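Local coordinates for Cow rumen GH26 endo-mannanase (Metagenome, PDB 6UEH), which probably hydrolyses internal beta-1,4-mannosidic bonds of mannans such as galactomannan, and carries a calcium-binding accessory domain of the CBM6 type, at residues 30-35 against 122-127; 49-54 against 126-131; 100-105 against 114-119. All blocks are in the same frame, centred on the assembly; numbering follows the deposited sequence.

Contact 1 of 3, residues 30-35 against 122-127. With CA (calcium ion), chain B.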
loop_
_atom_site.group_PDB
_atom_site.type_symbol
_atom_site.label_atom_id
_atom_site.label_comp_id
_atom_site.label_asym_id
_atom_site.label_seq_id
_atom_site.Cartn_x
_atom_site.Cartn_y
_atom_site.Cartn_z
ATOM N N THR A 30 -17.349 28.339 -27.809
ATOM C CA THR A 30 -16.317 28.700 -26.843
ATOM C C THR A 30 -14.935 28.225 -27.275
ATOM O O THR A 30 -14.666 27.025 -27.347
ATOM C CB THR A 30 -16.636 28.138 -25.447
ATOM O OG1 THR A 30 -17.878 28.690 -24.988
ATOM C CG2 THR A 30 -15.537 28.502 -24.462
ATOM N N LYS A 31 -14.064 29.186 -27.565
ATOM C CA LYS A 31 -12.686 28.901 -27.941
ATOM C C LYS A 31 -11.864 28.458 -26.740
ATOM O O LYS A 31 -11.968 29.039 -25.660
ATOM C CB LYS A 31 -12.039 30.137 -28.573
ATOM C CG LYS A 31 -12.313 30.317 -30.057
ATOM C CD LYS A 31 -11.417 29.413 -30.885
ATOM C CE LYS A 31 -11.555 29.696 -32.374
ATOM N NZ LYS A 31 -10.628 28.850 -33.177
ATOM N N ILE A 32 -11.057 27.421 -26.929
ATOM C CA ILE A 32 -10.004 27.111 -25.976
ATOM C C ILE A 32 -8.919 28.162 -26.166
ATOM O O ILE A 32 -8.482 28.405 -27.290
ATOM C CB ILE A 32 -9.418 25.696 -26.182
ATOM C CG1 ILE A 32 -10.526 24.638 -26.134
ATOM C CG2 ILE A 32 -8.340 25.409 -25.145
ATOM C CD1 ILE A 32 -11.340 24.655 -24.846
ATOM N N LYS A 33 -8.500 28.798 -25.079
ATOM C CA LYS A 33 -7.528 29.881 -25.180
ATOM C C LYS A 33 -6.160 29.363 -25.616
ATOM O O LYS A 33 -5.808 28.212 -25.363
ATOM C CB LYS A 33 -7.420 30.627 -23.850
ATOM C CG LYS A 33 -8.704 31.341 -23.449
ATOM C CD LYS A 33 -8.563 32.040 -22.109
ATOM C CE LYS A 33 -9.864 32.708 -21.698
ATOM N NZ LYS A 33 -9.760 33.336 -20.350
ATOM N N GLY A 34 -5.397 30.221 -26.283
ATOM C CA GLY A 34 -4.084 29.839 -26.768
ATOM C C GLY A 34 -4.119 29.357 -28.205
ATOM O O GLY A 34 -4.972 29.769 -28.990
ATOM N N MET A 35 -3.184 28.479 -28.549
ATOM C CA MET A 35 -3.064 27.982 -29.914
ATOM C C MET A 35 -2.923 26.467 -29.949
ATOM O O MET A 35 -2.015 25.907 -29.332
ATOM C CB MET A 35 -1.862 28.626 -30.608
ATOM C CG MET A 35 -1.603 28.103 -32.013
ATOM S SD MET A 35 -2.601 28.930 -33.265
ATOM C CE MET A 35 -1.892 28.250 -34.759
ATOM N N TYR A 122 -16.228 14.613 -22.681
ATOM C CA TYR A 122 -16.412 16.063 -22.781
ATOM C C TYR A 122 -15.171 16.814 -22.310
ATOM O O TYR A 122 -15.211 17.633 -21.387
ATOM C CB TYR A 122 -17.671 16.489 -22.031
ATOM C CG TYR A 122 -18.897 15.933 -22.716
ATOM C CD1 TYR A 122 -19.459 16.581 -23.808
ATOM C CD2 TYR A 122 -19.457 14.729 -22.310
ATOM C CE1 TYR A 122 -20.567 16.063 -24.453
ATOM C CE2 TYR A 122 -20.563 14.201 -22.949
ATOM C CZ TYR A 122 -21.113 14.872 -24.021
ATOM O OH TYR A 122 -22.214 14.351 -24.658
ATOM N N ALA A 123 -14.065 16.494 -22.973
ATOM C CA ALA A 123 -12.793 17.175 -22.794
ATOM C C ALA A 123 -12.127 17.305 -24.160
ATOM O O ALA A 123 -12.482 16.595 -25.101
ATOM C CB ALA A 123 -11.901 16.422 -21.824
ATOM N N GLU A 124 -11.160 18.205 -24.266
ATOM C CA GLU A 124 -10.542 18.503 -25.552
ATOM C C GLU A 124 -9.111 17.990 -25.595
ATOM O O GLU A 124 -8.379 18.089 -24.611
ATOM C CB GLU A 124 -10.581 20.009 -25.829
ATOM C CG GLU A 124 -11.990 20.600 -25.912
ATOM C CD GLU A 124 -12.673 20.708 -24.559
ATOM O OE1 GLU A 124 -12.096 21.338 -23.647
ATOM O OE2 GLU A 124 -13.783 20.152 -24.399
ATOM N N PHE A 125 -8.718 17.439 -26.741
ATOM C CA PHE A 125 -7.381 16.886 -26.912
ATOM C C PHE A 125 -6.714 17.463 -28.158
ATOM O O PHE A 125 -7.191 17.265 -29.274
ATOM C CB PHE A 125 -7.443 15.358 -27.001
ATOM C CG PHE A 125 -7.963 14.701 -25.757
ATOM C CD1 PHE A 125 -9.325 14.630 -25.509
ATOM C CD2 PHE A 125 -7.091 14.151 -24.831
ATOM C CE1 PHE A 125 -9.805 14.031 -24.364
ATOM C CE2 PHE A 125 -7.568 13.548 -23.684
ATOM C CZ PHE A 125 -8.928 13.486 -23.450
ATOM N N ASP A 126 -5.615 18.186 -27.956
ATOM C CA ASP A 126 -4.875 18.792 -29.059
ATOM C C ASP A 126 -3.861 17.810 -29.633
ATOM O O ASP A 126 -3.884 17.502 -30.824
ATOM C CB ASP A 126 -4.172 20.069 -28.590
ATOM C CG ASP A 126 -3.411 20.765 -29.706
ATOM O OD1 ASP A 126 -3.747 20.551 -30.889
ATOM O OD2 ASP A 126 -2.478 21.537 -29.396
ATOM N N THR A 127 -2.963 17.337 -28.775
ATOM C CA THR A 127 -1.987 16.319 -29.144
ATOM C C THR A 127 -1.884 15.268 -28.045
ATOM O O THR A 127 -2.283 15.507 -26.905
ATOM C CB THR A 127 -0.586 16.915 -29.385
ATOM O OG1 THR A 127 -0.140 17.575 -28.195
ATOM C CG2 THR A 127 -0.603 17.913 -30.539
HETATM CA CA CA B . -4.080 19.330 -32.815
HETATM O O HOH W 1 -1.318 23.508 -27.989
#

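Contact 2 of 3, residues 49-54 against 126-131. With CA (calcium ion), chain B.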
loop_
_atom_site.group_PDB
_atom_site.type_symbol
_atom_site.label_atom_id
_atom_site.label_comp_id
_atom_site.label_asym_id
_atom_site.label_seq_id
_atom_site.Cartn_x
_atom_site.Cartn_y
_atom_site.Cartn_z
ATOM N N ILE A 49 -11.880 8.039 -28.721
ATOM C CA ILE A 49 -10.892 8.287 -29.761
ATOM C C ILE A 49 -9.685 7.416 -29.450
ATOM O O ILE A 49 -9.404 7.135 -28.282
ATOM C CB ILE A 49 -10.482 9.771 -29.845
ATOM C CG1 ILE A 49 -9.839 10.229 -28.535
ATOM C CG2 ILE A 49 -11.690 10.639 -30.191
ATOM C CD1 ILE A 49 -9.333 11.663 -28.567
ATOM N N SER A 50 -8.975 6.972 -30.482
ATOM C CA SER A 50 -7.895 6.023 -30.252
ATOM C C SER A 50 -6.797 6.062 -31.307
ATOM O O SER A 50 -6.968 6.619 -32.389
ATOM C CB SER A 50 -8.465 4.606 -30.168
ATOM O OG SER A 50 -9.093 4.243 -31.386
ATOM N N PHE A 51 -5.665 5.458 -30.958
ATOM C CA PHE A 51 -4.546 5.279 -31.874
ATOM C C PHE A 51 -3.761 4.045 -31.455
ATOM O O PHE A 51 -3.928 3.541 -30.341
ATOM C CB PHE A 51 -3.643 6.515 -31.895
ATOM C CG PHE A 51 -2.955 6.795 -30.587
ATOM C CD1 PHE A 51 -3.641 7.388 -29.538
ATOM C CD2 PHE A 51 -1.612 6.489 -30.414
ATOM C CE1 PHE A 51 -3.007 7.657 -28.336
ATOM C CE2 PHE A 51 -0.974 6.755 -29.215
ATOM C CZ PHE A 51 -1.671 7.337 -28.174
ATOM N N ASN A 52 -2.907 3.558 -32.347
ATOM C CA ASN A 52 -2.130 2.360 -32.071
ATOM C C ASN A 52 -0.668 2.640 -31.750
ATOM O O ASN A 52 -0.047 3.532 -32.332
ATOM C CB ASN A 52 -2.210 1.398 -33.257
ATOM C CG ASN A 52 -1.245 0.237 -33.127
ATOM O OD1 ASN A 52 -1.486 -0.705 -32.371
ATOM N ND2 ASN A 52 -0.138 0.300 -33.862
ATOM N N VAL A 53 -0.134 1.872 -30.807
ATOM C CA VAL A 53 1.297 1.828 -30.550
ATOM C C VAL A 53 1.754 0.376 -30.601
ATOM O O VAL A 53 1.176 -0.485 -29.938
ATOM C CB VAL A 53 1.669 2.435 -29.184
ATOM C CG1 VAL A 53 3.175 2.370 -28.973
ATOM C CG2 VAL A 53 1.181 3.868 -29.087
ATOM N N THR A 54 2.782 0.104 -31.396
ATOM C CA THR A 54 3.314 -1.248 -31.517
ATOM C C THR A 54 4.715 -1.325 -30.919
ATOM O O THR A 54 5.580 -0.508 -31.243
ATOM C CB THR A 54 3.349 -1.710 -32.986
ATOM O OG1 THR A 54 2.027 -1.655 -33.533
ATOM C CG2 THR A 54 3.872 -3.135 -33.092
ATOM N N ASP A 126 -5.615 18.186 -27.956
ATOM C CA ASP A 126 -4.875 18.792 -29.059
ATOM C C ASP A 126 -3.861 17.810 -29.633
ATOM O O ASP A 126 -3.884 17.502 -30.824
ATOM C CB ASP A 126 -4.172 20.069 -28.590
ATOM C CG ASP A 126 -3.411 20.765 -29.706
ATOM O OD1 ASP A 126 -3.747 20.551 -30.889
ATOM O OD2 ASP A 126 -2.478 21.537 -29.396
ATOM N N THR A 127 -2.963 17.337 -28.775
ATOM C CA THR A 127 -1.987 16.319 -29.144
ATOM C C THR A 127 -1.884 15.268 -28.045
ATOM O O THR A 127 -2.283 15.507 -26.905
ATOM C CB THR A 127 -0.586 16.915 -29.385
ATOM O OG1 THR A 127 -0.140 17.575 -28.195
ATOM C CG2 THR A 127 -0.603 17.913 -30.539
ATOM N N ILE A 128 -1.349 14.106 -28.397
ATOM C CA ILE A 128 -1.092 13.043 -27.433
ATOM C C ILE A 128 0.348 12.567 -27.607
ATOM O O ILE A 128 0.818 12.406 -28.733
ATOM C CB ILE A 128 -2.069 11.865 -27.612
ATOM C CG1 ILE A 128 -3.517 12.359 -27.532
ATOM C CG2 ILE A 128 -1.802 10.783 -26.574
ATOM C CD1 ILE A 128 -4.530 11.384 -28.101
ATOM N N THR A 129 1.048 12.358 -26.497
ATOM C CA THR A 129 2.455 11.976 -26.549
ATOM C C THR A 129 2.733 10.709 -25.745
ATOM O O THR A 129 2.324 10.592 -24.589
ATOM C CB THR A 129 3.361 13.116 -26.031
ATOM O OG1 THR A 129 3.258 14.241 -26.913
ATOM C CG2 THR A 129 4.812 12.673 -25.967
ATOM N N VAL A 130 3.423 9.760 -26.372
ATOM C CA VAL A 130 3.839 8.536 -25.701
ATOM C C VAL A 130 5.363 8.451 -25.660
ATOM O O VAL A 130 6.026 8.514 -26.696
ATOM C CB VAL A 130 3.276 7.282 -26.398
ATOM C CG1 VAL A 130 3.658 6.027 -25.629
ATOM C CG2 VAL A 130 1.764 7.384 -26.535
ATOM N N GLU A 131 5.910 8.313 -24.457
ATOM C CA GLU A 131 7.354 8.213 -24.263
ATOM C C GLU A 131 7.704 6.961 -23.475
ATOM O O GLU A 131 6.867 6.427 -22.753
ATOM C CB GLU A 131 7.882 9.444 -23.526
ATOM C CG GLU A 131 7.665 10.753 -24.258
ATOM C CD GLU A 131 7.806 11.951 -23.345
ATOM O OE1 GLU A 131 8.737 12.756 -23.552
ATOM O OE2 GLU A 131 6.980 12.089 -22.419
HETATM CA CA CA B . -4.080 19.330 -32.815
#

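Contact 3 of 3, residues 100-105 against 114-119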
loop_
_atom_site.group_PDB
_atom_site.type_symbol
_atom_site.label_atom_id
_atom_site.label_comp_id
_atom_site.label_asym_id
_atom_site.label_seq_id
_atom_site.Cartn_x
_atom_site.Cartn_y
_atom_site.Cartn_z
ATOM N N PHE A 100 -1.271 17.443 -19.566
ATOM C CA PHE A 100 -1.767 16.628 -18.466
ATOM C C PHE A 100 -1.078 15.267 -18.454
ATOM O O PHE A 100 -0.902 14.643 -19.497
ATOM C CB PHE A 100 -3.285 16.449 -18.554
ATOM C CG PHE A 100 -3.880 15.784 -17.345
ATOM C CD1 PHE A 100 -4.227 16.530 -16.229
ATOM C CD2 PHE A 100 -4.077 14.413 -17.315
ATOM C CE1 PHE A 100 -4.764 15.924 -15.110
ATOM C CE2 PHE A 100 -4.614 13.799 -16.198
ATOM C CZ PHE A 100 -4.959 14.556 -15.096
ATOM N N ASP A 101 -0.697 14.821 -17.260
ATOM C CA ASP A 101 -0.012 13.545 -17.070
ATOM C C ASP A 101 -1.028 12.419 -16.904
ATOM O O ASP A 101 -1.722 12.342 -15.889
ATOM C CB ASP A 101 0.922 13.633 -15.854
ATOM C CG ASP A 101 1.651 12.329 -15.558
ATOM O OD1 ASP A 101 1.669 11.417 -16.413
ATOM O OD2 ASP A 101 2.230 12.226 -14.455
ATOM N N PHE A 102 -1.114 11.551 -17.908
ATOM C CA PHE A 102 -2.035 10.422 -17.867
ATOM C C PHE A 102 -1.343 9.140 -17.402
ATOM O O PHE A 102 -1.829 8.038 -17.658
ATOM C CB PHE A 102 -2.684 10.204 -19.238
ATOM C CG PHE A 102 -3.814 11.154 -19.531
ATOM C CD1 PHE A 102 -5.044 11.002 -18.906
ATOM C CD2 PHE A 102 -3.653 12.191 -20.434
ATOM C CE1 PHE A 102 -6.086 11.872 -19.171
ATOM C CE2 PHE A 102 -4.695 13.063 -20.706
ATOM C CZ PHE A 102 -5.913 12.902 -20.073
ATOM N N GLY A 103 -0.204 9.293 -16.730
ATOM C CA GLY A 103 0.449 8.187 -16.048
ATOM C C GLY A 103 1.349 7.291 -16.879
ATOM O O GLY A 103 1.464 7.446 -18.096
ATOM N N MET A 104 2.002 6.352 -16.200
ATOM C CA MET A 104 2.841 5.356 -16.856
ATOM C C MET A 104 2.116 4.023 -16.857
ATOM O O MET A 104 1.701 3.538 -15.805
ATOM C CB MET A 104 4.189 5.211 -16.153
ATOM C CG MET A 104 4.695 6.466 -15.478
ATOM S SD MET A 104 6.197 6.126 -14.538
ATOM C CE MET A 104 6.415 7.687 -13.686
ATOM N N HIS A 105 1.963 3.427 -18.032
ATOM C CA HIS A 105 1.195 2.196 -18.138
ATOM C C HIS A 105 1.871 1.179 -19.044
ATOM O O HIS A 105 2.695 1.522 -19.892
ATOM C CB HIS A 105 -0.218 2.509 -18.626
ATOM C CG HIS A 105 -0.898 3.572 -17.823
ATOM N ND1 HIS A 105 -1.239 3.395 -16.499
ATOM C CD2 HIS A 105 -1.267 4.834 -18.141
ATOM C CE1 HIS A 105 -1.805 4.498 -16.042
ATOM N NE2 HIS A 105 -1.834 5.386 -17.018
ATOM N N VAL A 114 -4.473 2.454 -27.779
ATOM C CA VAL A 114 -4.563 3.454 -26.727
ATOM C C VAL A 114 -5.791 4.318 -26.964
ATOM O O VAL A 114 -5.902 4.976 -27.999
ATOM C CB VAL A 114 -3.306 4.340 -26.669
ATOM C CG1 VAL A 114 -3.390 5.298 -25.484
ATOM C CG2 VAL A 114 -2.055 3.474 -26.579
ATOM N N SER A 115 -6.715 4.309 -26.009
ATOM C CA SER A 115 -7.974 5.028 -26.170
ATOM C C SER A 115 -8.229 6.037 -25.061
ATOM O O SER A 115 -7.807 5.849 -23.920
ATOM C CB SER A 115 -9.150 4.046 -26.221
ATOM O OG SER A 115 -9.008 3.122 -27.282
ATOM N N PHE A 116 -8.924 7.110 -25.409
ATOM C CA PHE A 116 -9.577 7.933 -24.409
ATOM C C PHE A 116 -11.065 7.655 -24.502
ATOM O O PHE A 116 -11.691 7.920 -25.527
ATOM C CB PHE A 116 -9.263 9.415 -24.608
ATOM C CG PHE A 116 -7.848 9.773 -24.275
ATOM C CD1 PHE A 116 -7.455 9.926 -22.957
ATOM C CD2 PHE A 116 -6.904 9.939 -25.276
ATOM C CE1 PHE A 116 -6.148 10.246 -22.643
ATOM C CE2 PHE A 116 -5.600 10.258 -24.969
ATOM C CZ PHE A 116 -5.221 10.414 -23.651
ATOM N N LYS A 117 -11.620 7.088 -23.437
ATOM C CA LYS A 117 -13.015 6.671 -23.427
ATOM C C LYS A 117 -13.908 7.769 -22.862
ATOM O O LYS A 117 -13.455 8.595 -22.067
ATOM C CB LYS A 117 -13.176 5.376 -22.625
ATOM C CG LYS A 117 -12.424 4.189 -23.217
ATOM C CD LYS A 117 -12.684 2.909 -22.435
ATOM C CE LYS A 117 -12.067 1.699 -23.126
ATOM N NZ LYS A 117 -12.346 0.428 -22.392
ATOM N N PRO A 118 -15.182 7.792 -23.284
ATOM C CA PRO A 118 -16.148 8.776 -22.780
ATOM C C PRO A 118 -16.579 8.489 -21.346
ATOM O O PRO A 118 -17.774 8.373 -21.066
ATOM C CB PRO A 118 -17.329 8.629 -23.743
ATOM C CG PRO A 118 -17.230 7.228 -24.238
ATOM C CD PRO A 118 -15.759 6.958 -24.354
ATOM N N ILE A 119 -15.606 8.360 -20.451
ATOM C CA ILE A 119 -15.872 8.176 -19.030
ATOM C C ILE A 119 -15.019 9.166 -18.242
ATOM O O ILE A 119 -13.929 8.816 -17.790
ATOM C CB ILE A 119 -15.556 6.733 -18.567
ATOM C CG1 ILE A 119 -16.155 5.708 -19.532
ATOM C CG2 ILE A 119 -16.056 6.497 -17.145
ATOM C CD1 ILE A 119 -15.770 4.274 -19.217
#

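Contact 1 of 3, residues 30-35 against 122-127
Ile32 lays its terminal methyl CD1 across the carboxylate of Glu124, 3.6 Å from OE1, an apolar contact with no hydrogen bond. A second link is polar and runs through water: a single water molecule donates to both Met35 O (2.8 Å) and Asp126 OD2 (2.7 Å). A backbone carbonyl and a carboxylate are both pure acceptors, so a donor has to stand between them. The other oxygen of that carboxylate, OD1, holds the calcium ion at 2.3 Å, and the carbonyl O of Asp126 reaches the same ion at 2.7 Å, a two-point grip in which CG stands anti to the backbone N (chi1 -179°). This is the calcium site of a CBM6-type beta-sandwich, completed by Glu13, Glu15, Ser37 and Gly40. The Glu124 chain is bent at chi2 (73°) rather than extended, and Trp97, Tyr43 and Phe41 also touch it. Trp97 and Ala68 pack on Ile32, an apolar residue suited to a loop lying over the sheet. Tyr122 and Ala123 both face Leu44 in a G1 beta bulge, just ahead of Glu124 on the strand.

Contact 2 of 3, residues 49-54 against 126-131
Phe51 holds CG between its backbone N and carbonyl carbon (chi1 65°), and from there the ring reaches across to Ile128 and Val130. The methyl CG2 of Ile128 meets the ring obliquely, 3.8 Å from CE1 of Phe51. Val130 turns CG1 anti to the backbone N (chi1 -177°), and its other branch, CG2, meets the edge of the ring in plane, 3.8 Å from CZ of Phe51. The same CG2 lies a looser 4.4 Å from CG2 of Val53. Branched aliphatic residues suit this alternate-residue pattern, for they fit the extended backbone and offer methyls to an aromatic ring. Without the ring, as with an alanine here, the methyls of Ile128 and Val130 would probably lose their partner and a gap open between the sheets. The strand axes pass 10.3 Å apart and run nearly parallel, 19° off, a spacing bridged by side chains alone, as in a beta-sandwich. Tyr10 and Ile12 also touch the Phe51 side chain, while Tyr61 and Phe63 of strand 59-69 touch Val130. Strand 49-55 forms one edge of its four-stranded sheet, bonded to strand 110-117, whose Phe116 reaches Ile128; strand 123-132 belongs to the facing sheet.

Contact 3 of 3, residues 100-105 against 114-119
The aromatic core of the CBM6-type beta-sandwich includes Phe102 and Phe116, which reach toward each other from the two facing sheets and meet as a T-shaped (edge-to-face) pair. Phe116 supplies the edge: its CE1 sits 3.6 Å above the plane of the Phe102 ring, over the centre, and is nearly equidistant from all six ring carbons. The centroids are 4.9 Å apart and the planes stand at 62°, a tilted version of the perpendicular T. On the opposite face of Phe102 lies Phe100 CD2, 3.5 Å above the ring plane and also over its centre, so the ring is covered from both sides. The CB of Phe102 already points toward 114-119, and with CG anti to the carbonyl carbon (chi1 -79°) the ring extends the same way.

The backbone behind that ring is held in an unusual shape. Phe102 and Gly103 both form backbone hydrogen bonds with Phe63 of strand 59-69, and Gly103 has a positive phi, where a beta carbon would run into NE2 of His105. Asp101 OD1 accepts a hydrogen bond from N of Gly103 at 2.8 Å, from above the carboxylate plane, an Asx turn, while His105 NE2 donates to Phe102 O at 2.7 Å in the carbonyl plane, though bent to 137°. Tyr87 stacks on the His105 ring, and Phe125 meets Phe116.

No hydrogen bond joins the two segments. Their attraction comes from dispersion and from the slightly positive C-H edge of Phe116 directed at the electron-rich face of Phe102, an interaction that depends on ring orientation and suits two buried side chains.

From the N terminus, the loop holding 30-35 lies between strands 10-13 and 42-44, and contact 1 closes a long loop when the chain returns at 122-127. Contact 2 begins later, at 49-54, and ends on the same strand 123-132, sharing Asp126 and Thr127 with contact 1. Contact 3, nested inside both, spans the short link between strands 97-107 and 110-117 of the two facing sheets. Before its corner at Asp126, strand 123-132 meets loop 30-35 and sends Phe125 inward; after it, the strand meets 49-55. Contacts 2 and 3 both join the sheets, using adjacent strands 49-55 and 110-117 on the four-stranded side. Phe125 packs against Phe116, Phe102 and Ile49, linking all three contacts.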